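Local structure of envelope glycoprotein (Bourbon virus, 5ZKX) at residues C56-G59 against N65-C68; G47-W52 against C91-E96; S127-N130 against H135-N138. The protein probably mediates fusion of the viral envelope with host membranes, as a trimeric class III fusion glycoprotein caught here in its postfusion form. All blocks are in the same frame, centred on the assembly; numbering follows the deposited sequence.

Contact 1. Residues C56-G59 against N65-C68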
loop_
_atom_site.group_PDB
_atom_site.type_symbol
_atom_site.label_atom_id
_atom_site.label_comp_id
_atom_site.label_asym_id
_atom_site.label_seq_id
_atom_site.Cartn_x
_atom_site.Cartn_y
_atom_site.Cartn_z
ATOM N N CYS A 56 -36.433 36.779 10.371
ATOM C CA CYS A 56 -36.011 38.163 10.504
ATOM C C CYS A 56 -37.198 39.062 10.830
ATOM O O CYS A 56 -38.352 38.738 10.542
ATOM C CB CYS A 56 -35.327 38.643 9.222
ATOM S SG CYS A 56 -33.966 37.592 8.669
ATOM N N TYR A 57 -36.891 40.201 11.450
ATOM C CA TYR A 57 -37.866 41.256 11.700
ATOM C C TYR A 57 -37.272 42.587 11.266
ATOM O O TYR A 57 -36.118 42.891 11.582
ATOM C CB TYR A 57 -38.273 41.324 13.177
ATOM C CG TYR A 57 -39.298 42.405 13.456
ATOM C CD1 TYR A 57 -40.602 42.291 12.988
ATOM C CD2 TYR A 57 -38.960 43.545 14.177
ATOM C CE1 TYR A 57 -41.541 43.277 13.235
ATOM C CE2 TYR A 57 -39.894 44.538 14.427
ATOM C CZ TYR A 57 -41.181 44.399 13.954
ATOM O OH TYR A 57 -42.112 45.381 14.202
ATOM N N ASN A 58 -38.057 43.372 10.536
ATOM C CA ASN A 58 -37.649 44.699 10.086
ATOM C C ASN A 58 -38.573 45.718 10.737
ATOM O O ASN A 58 -39.698 45.931 10.275
ATOM C CB ASN A 58 -37.691 44.808 8.567
ATOM C CG ASN A 58 -37.251 46.167 8.075
ATOM O OD1 ASN A 58 -36.723 46.974 8.840
ATOM N ND2 ASN A 58 -37.467 46.432 6.794
ATOM N N GLY A 59 -38.101 46.340 11.812
ATOM C CA GLY A 59 -38.854 47.384 12.473
ATOM C C GLY A 59 -38.099 48.694 12.455
ATOM O O GLY A 59 -38.432 49.629 13.190
ATOM N N ASN A 65 -35.491 44.910 18.267
ATOM C CA ASN A 65 -35.821 43.609 17.702
ATOM C C ASN A 65 -35.563 43.527 16.204
ATOM O O ASN A 65 -35.890 42.508 15.589
ATOM C CB ASN A 65 -37.283 43.267 17.992
ATOM C CG ASN A 65 -37.603 43.305 19.469
ATOM O OD1 ASN A 65 -36.710 43.200 20.311
ATOM N ND2 ASN A 65 -38.881 43.454 19.794
ATOM N N THR A 66 -34.991 44.565 15.604
ATOM C CA THR A 66 -34.672 44.537 14.183
ATOM C C THR A 66 -33.421 43.694 13.958
ATOM O O THR A 66 -32.370 43.952 14.558
ATOM C CB THR A 66 -34.474 45.952 13.649
ATOM O OG1 THR A 66 -35.643 46.733 13.924
ATOM C CG2 THR A 66 -34.238 45.915 12.151
ATOM N N GLY A 67 -33.531 42.701 13.096
ATOM C CA GLY A 67 -32.429 41.801 12.831
ATOM C C GLY A 67 -32.947 40.430 12.453
ATOM O O GLY A 67 -34.149 40.202 12.328
ATOM N N CYS A 68 -32.002 39.511 12.278
ATOM C CA CYS A 68 -32.290 38.159 11.826
ATOM C C CYS A 68 -31.862 37.149 12.877
ATOM O O CYS A 68 -30.793 37.278 13.483
ATOM C CB CYS A 68 -31.580 37.853 10.507
ATOM S SG CYS A 68 -32.294 38.674 9.076
#
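C56 and C68 join the ends of two antiparallel strands covalently, SG to SG at 2.0 Å. They form a directly opposed, non-hydrogen-bonded pair and point to the same sheet face; chi1 of -53° and -73°, SG beside the backbone N, then turns the sulfurs toward one another. Cysteine suits this place because in such a pair the alpha carbons lie close and both side chains stand on one face, within disulfide reach.

Backbone bonds take over one step on. Y57 N donates to G67 O at 2.9 Å and G67 N returns to Y57 O at 3.0 Å, both nearly straight. Y57 O also accepts from N129 ND2. At G67 the backbone folds so that a beta carbon would be pressed against the preceding carbonyl oxygen, a shape glycine adopts readily.

Side chains finish the strand ends. The Y57 ring presents its edge to the backbone of N65, with CD2 3.5 Å from N65 O. T66 CG2 comes within 3.6 Å of Y57 O, while T66 OG1 receives a long, bent bond from G59 N (3.3 Å) and also bonds to G60 O within the turn. N58 turns its ND2 to S61 O of the third subunit.

Together these make a disulfide-braced beta hairpin at one end of the elongated chain, a position consistent with a fusion loop as in baculovirus gp64.

Contact 2. Residues G47-W52 against C91-E96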
loop_
_atom_site.group_PDB
_atom_site.type_symbol
_atom_site.label_atom_id
_atom_site.label_comp_id
_atom_site.label_asym_id
_atom_site.label_seq_id
_atom_site.Cartn_x
_atom_site.Cartn_y
_atom_site.Cartn_z
ATOM N N GLY A 47 -28.954 8.026 6.995
ATOM C CA GLY A 47 -29.821 9.113 6.574
ATOM C C GLY A 47 -29.518 10.374 7.344
ATOM O O GLY A 47 -29.323 10.345 8.559
ATOM N N TYR A 48 -29.469 11.489 6.627
ATOM C CA TYR A 48 -29.283 12.786 7.253
ATOM C C TYR A 48 -30.427 13.712 6.870
ATOM O O TYR A 48 -31.086 13.531 5.844
ATOM C CB TYR A 48 -27.933 13.413 6.873
ATOM C CG TYR A 48 -27.793 13.843 5.433
ATOM C CD1 TYR A 48 -28.131 15.128 5.034
ATOM C CD2 TYR A 48 -27.289 12.973 4.477
ATOM C CE1 TYR A 48 -27.992 15.527 3.722
ATOM C CE2 TYR A 48 -27.143 13.366 3.160
ATOM C CZ TYR A 48 -27.496 14.643 2.789
ATOM O OH TYR A 48 -27.353 15.042 1.482
ATOM N N ARG A 49 -30.660 14.704 7.724
ATOM C CA ARG A 49 -31.676 15.712 7.475
ATOM C C ARG A 49 -31.384 16.922 8.345
ATOM O O ARG A 49 -31.016 16.779 9.514
ATOM C CB ARG A 49 -33.086 15.187 7.762
ATOM C CG ARG A 49 -34.167 16.251 7.655
ATOM C CD ARG A 49 -35.552 15.657 7.799
ATOM N NE ARG A 49 -35.735 14.982 9.080
ATOM C CZ ARG A 49 -36.715 14.120 9.325
ATOM N NH1 ARG A 49 -37.592 13.833 8.373
ATOM N NH2 ARG A 49 -36.817 13.544 10.515
ATOM N N ALA A 50 -31.543 18.107 7.764
ATOM C CA ALA A 50 -31.409 19.356 8.499
ATOM C C ALA A 50 -32.220 20.422 7.775
ATOM O O ALA A 50 -32.682 20.225 6.649
ATOM C CB ALA A 50 -29.944 19.779 8.633
ATOM N N TYR A 51 -32.387 21.562 8.440
ATOM C CA TYR A 51 -33.055 22.692 7.820
ATOM C C TYR A 51 -32.358 23.988 8.210
ATOM O O TYR A 51 -31.910 24.156 9.348
ATOM C CB TYR A 51 -34.552 22.745 8.188
ATOM C CG TYR A 51 -34.880 23.002 9.647
ATOM C CD1 TYR A 51 -34.949 24.296 10.147
ATOM C CD2 TYR A 51 -35.165 21.953 10.512
ATOM C CE1 TYR A 51 -35.263 24.536 11.468
ATOM C CE2 TYR A 51 -35.484 22.185 11.838
ATOM C CZ TYR A 51 -35.532 23.481 12.309
ATOM O OH TYR A 51 -35.845 23.726 13.626
ATOM N N TRP A 52 -32.260 24.889 7.242
ATOM C CA TRP A 52 -31.791 26.244 7.479
ATOM C C TRP A 52 -32.996 27.151 7.692
ATOM O O TRP A 52 -33.915 27.173 6.866
ATOM C CB TRP A 52 -30.956 26.730 6.295
ATOM C CG TRP A 52 -30.784 28.206 6.245
ATOM C CD1 TRP A 52 -31.503 29.091 5.494
ATOM C CD2 TRP A 52 -29.825 28.980 6.974
ATOM N NE1 TRP A 52 -31.051 30.369 5.713
ATOM C CE2 TRP A 52 -30.021 30.327 6.618
ATOM C CE3 TRP A 52 -28.824 28.665 7.897
ATOM C CZ2 TRP A 52 -29.250 31.357 7.149
ATOM C CZ3 TRP A 52 -28.060 29.689 8.424
ATOM C CH2 TRP A 52 -28.278 31.018 8.049
ATOM N N CYS A 91 -35.935 10.505 1.042
ATOM C CA CYS A 91 -35.995 11.178 2.330
ATOM C C CYS A 91 -37.157 12.166 2.357
ATOM O O CYS A 91 -37.550 12.719 1.326
ATOM C CB CYS A 91 -34.681 11.902 2.644
ATOM S SG CYS A 91 -34.022 12.884 1.285
ATOM N N TYR A 92 -37.709 12.374 3.549
ATOM C CA TYR A 92 -38.859 13.247 3.751
ATOM C C TYR A 92 -38.464 14.437 4.617
ATOM O O TYR A 92 -37.791 14.275 5.639
ATOM C CB TYR A 92 -40.015 12.489 4.407
ATOM C CG TYR A 92 -40.692 11.466 3.515
ATOM C CD1 TYR A 92 -41.731 11.831 2.669
ATOM C CD2 TYR A 92 -40.301 10.132 3.532
ATOM C CE1 TYR A 92 -42.358 10.900 1.860
ATOM C CE2 TYR A 92 -40.922 9.193 2.724
ATOM C CZ TYR A 92 -41.951 9.584 1.889
ATOM O OH TYR A 92 -42.581 8.662 1.079
ATOM N N THR A 93 -38.892 15.633 4.208
ATOM C CA THR A 93 -38.563 16.864 4.917
ATOM C C THR A 93 -39.808 17.734 5.033
ATOM O O THR A 93 -40.890 17.382 4.549
ATOM C CB THR A 93 -37.447 17.648 4.215
ATOM O OG1 THR A 93 -37.748 17.772 2.818
ATOM C CG2 THR A 93 -36.109 16.954 4.384
ATOM N N GLY A 94 -39.644 18.881 5.686
ATOM C CA GLY A 94 -40.680 19.880 5.759
ATOM C C GLY A 94 -40.739 20.709 4.492
ATOM O O GLY A 94 -40.140 20.362 3.469
ATOM N N PRO A 95 -41.457 21.827 4.537
ATOM C CA PRO A 95 -41.671 22.630 3.331
ATOM C C PRO A 95 -40.570 23.644 3.066
ATOM O O PRO A 95 -39.884 24.128 3.970
ATOM C CB PRO A 95 -42.995 23.341 3.640
ATOM C CG PRO A 95 -42.932 23.554 5.116
ATOM C CD PRO A 95 -42.213 22.351 5.687
ATOM N N GLU A 96 -40.416 23.972 1.787
ATOM C CA GLU A 96 -39.498 25.019 1.350
ATOM C C GLU A 96 -40.220 26.358 1.444
ATOM O O GLU A 96 -41.152 26.627 0.680
ATOM C CB GLU A 96 -39.010 24.755 -0.073
ATOM C CG GLU A 96 -37.905 25.689 -0.537
ATOM C CD GLU A 96 -36.521 25.125 -0.289
ATOM O OE1 GLU A 96 -36.394 23.887 -0.182
ATOM O OE2 GLU A 96 -35.557 25.916 -0.200
#
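R49 reaches across to Y92 and T93 in a buried contact between two strands that are not paired with each other: a long side chain spans from strand 44-58, part of the main antiparallel sheet, to the short strand 91-93, which pairs with strand 116-118. The alpha carbons of R49 and T93 are 7.4 Å apart, a gap an arginine can cross.

The chain leaves the strand extended and then bends at chi3 (59°), bringing the guanidinium over to the second strand. NH1 donates to Y92 O at 2.8 Å; the oxygen lies at the edge of the guanidinium, almost in its plane, although the donor is tilted 29° from the carbonyl plane. Behind it the aliphatic part slides past T93, with CD 3.7 Å from T93 CG2. Threonine suits this spot by offering two branches: the methyl meets the arginine, while OG1 bonds to H118 NE2.

NE binds K75 O and NH1 also forms a salt bridge with E81, so the buried guanidinium is gripped from several directions. The carboxylate of E81 would favour a charged R49, and the carbonyl dipoles of Y92 and K75 would partly solvate that buried charge.

Contact 3. Residues S127-N130 against H135-N138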
loop_
_atom_site.group_PDB
_atom_site.type_symbol
_atom_site.label_atom_id
_atom_site.label_comp_id
_atom_site.label_asym_id
_atom_site.label_seq_id
_atom_site.Cartn_x
_atom_site.Cartn_y
_atom_site.Cartn_z
ATOM N N SER A 127 -31.901 34.429 2.874
ATOM C CA SER A 127 -32.457 35.277 3.916
ATOM C C SER A 127 -32.812 36.626 3.313
ATOM O O SER A 127 -32.212 37.054 2.324
ATOM C CB SER A 127 -31.473 35.455 5.079
ATOM O OG SER A 127 -31.890 36.487 5.957
ATOM N N ASN A 128 -33.801 37.286 3.912
ATOM C CA ASN A 128 -34.171 38.635 3.511
ATOM C C ASN A 128 -35.012 39.261 4.615
ATOM O O ASN A 128 -35.803 38.574 5.265
ATOM C CB ASN A 128 -34.930 38.646 2.178
ATOM C CG ASN A 128 -36.295 38.009 2.275
ATOM O OD1 ASN A 128 -36.420 36.794 2.425
ATOM N ND2 ASN A 128 -37.334 38.827 2.178
ATOM N N ASN A 129 -34.819 40.561 4.826
ATOM C CA ASN A 129 -35.480 41.300 5.901
ATOM C C ASN A 129 -36.005 42.634 5.372
ATOM O O ASN A 129 -35.780 43.696 5.954
ATOM C CB ASN A 129 -34.519 41.502 7.070
ATOM C CG ASN A 129 -35.222 41.937 8.333
ATOM O OD1 ASN A 129 -36.377 41.587 8.566
ATOM N ND2 ASN A 129 -34.526 42.703 9.159
ATOM N N ASN A 130 -36.714 42.591 4.242
ATOM C CA ASN A 130 -37.088 43.793 3.505
ATOM C C ASN A 130 -38.580 44.110 3.598
ATOM O O ASN A 130 -39.146 44.716 2.684
ATOM C CB ASN A 130 -36.677 43.655 2.040
ATOM C CG ASN A 130 -37.399 42.520 1.345
ATOM O OD1 ASN A 130 -37.643 41.472 1.942
ATOM N ND2 ASN A 130 -37.752 42.725 0.084
ATOM N N HIS A 135 -42.303 40.603 10.093
ATOM C CA HIS A 135 -41.379 39.480 10.138
ATOM C C HIS A 135 -41.267 38.836 8.763
ATOM O O HIS A 135 -42.186 38.911 7.946
ATOM C CB HIS A 135 -41.839 38.430 11.150
ATOM C CG HIS A 135 -41.683 38.853 12.576
ATOM N ND1 HIS A 135 -40.507 38.690 13.277
ATOM C CD2 HIS A 135 -42.557 39.427 13.436
ATOM C CE1 HIS A 135 -40.663 39.148 14.506
ATOM N NE2 HIS A 135 -41.898 39.601 14.628
ATOM N N THR A 136 -40.128 38.191 8.515
ATOM C CA THR A 136 -39.898 37.451 7.283
ATOM C C THR A 136 -39.357 36.071 7.626
ATOM O O THR A 136 -38.573 35.919 8.568
ATOM C CB THR A 136 -38.918 38.181 6.349
ATOM O OG1 THR A 136 -39.334 39.543 6.192
ATOM C CG2 THR A 136 -38.885 37.513 4.976
ATOM N N CYS A 137 -39.786 35.066 6.869
ATOM C CA CYS A 137 -39.379 33.691 7.122
ATOM C C CYS A 137 -38.773 33.088 5.867
ATOM O O CYS A 137 -39.321 33.233 4.769
ATOM C CB CYS A 137 -40.556 32.833 7.599
ATOM S SG CYS A 137 -40.120 31.097 7.938
ATOM N N ASN A 138 -37.635 32.424 6.039
ATOM C CA ASN A 138 -37.024 31.589 5.017
ATOM C C ASN A 138 -36.686 30.244 5.640
ATOM O O ASN A 138 -36.143 30.183 6.747
ATOM C CB ASN A 138 -35.759 32.228 4.433
ATOM C CG ASN A 138 -36.063 33.336 3.450
ATOM O OD1 ASN A 138 -36.389 33.083 2.289
ATOM N ND2 ASN A 138 -35.955 34.576 3.909
HETATM O O HOH W 1 -35.416 35.517 6.130
HETATM O O HOH W 2 -38.885 41.887 7.385
#
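N138 directs its amide N-H at the amide oxygen of N128 where a loop at one end of the elongated chain, consistent with a second fusion loop as in gp64, leads into strand 134-148. The two side chains cross at about a right angle and their amide planes stand 75° apart. N138 ND2 donates to N128 OD1 at 2.7 Å in an almost straight bond (173°); the acceptor lies in the amide plane of N138, whereas the donor is tilted out of the carbonyl plane of N128.

The amide of N128 is brought into this position by a chi1 of 68°, which sets CG between the backbone N and the carbonyl carbon. From there its other end, ND2, donates to N130 OD1, also at 2.7 Å. Asparagine suits the place because one short, flat group can accept on one side and donate on the other, and with both ends held its rotation is fixed.

T136 also crosses N128 at about a right angle. Its methyl, CG2, is nearly equidistant from the three amide atoms of N128, 3.5 Å from ND2, and lies 3.3 Å from the backbone oxygen, N128 O. The branched threonine thus gives a methyl to N128 and turns its hydroxyl toward N129.

A neighbour holds the far end of the loop: N130 ND2 bonds to G64 O of the third subunit. Between N129 and T136 a single water makes the join, 2.8 Å from N129 OD1 and 2.7 Å from T136 OG1.

In the fold
All three contacts reach the same antiparallel sheet. Contacts 1 and 3 adjoin at its tip, their centres about 8 Å apart, and are stitched together where C56 O meets T136 N; both are partly buried and make polar bonds to other subunits of the trimer. Contact 2 lies further back, about 26 Å from contact 1 and 20 Å from contact 3, centre to centre, and is buried. It shares strand 44-58 with contact 1, and contact 3 uses the neighbouring strand 134-148. Their chemistry follows their place: a covalent bond and strand pairing close the hairpin, asparagine amides and a bridging water tie the adjoining loop, and a charged side chain links separate sheets in the interior.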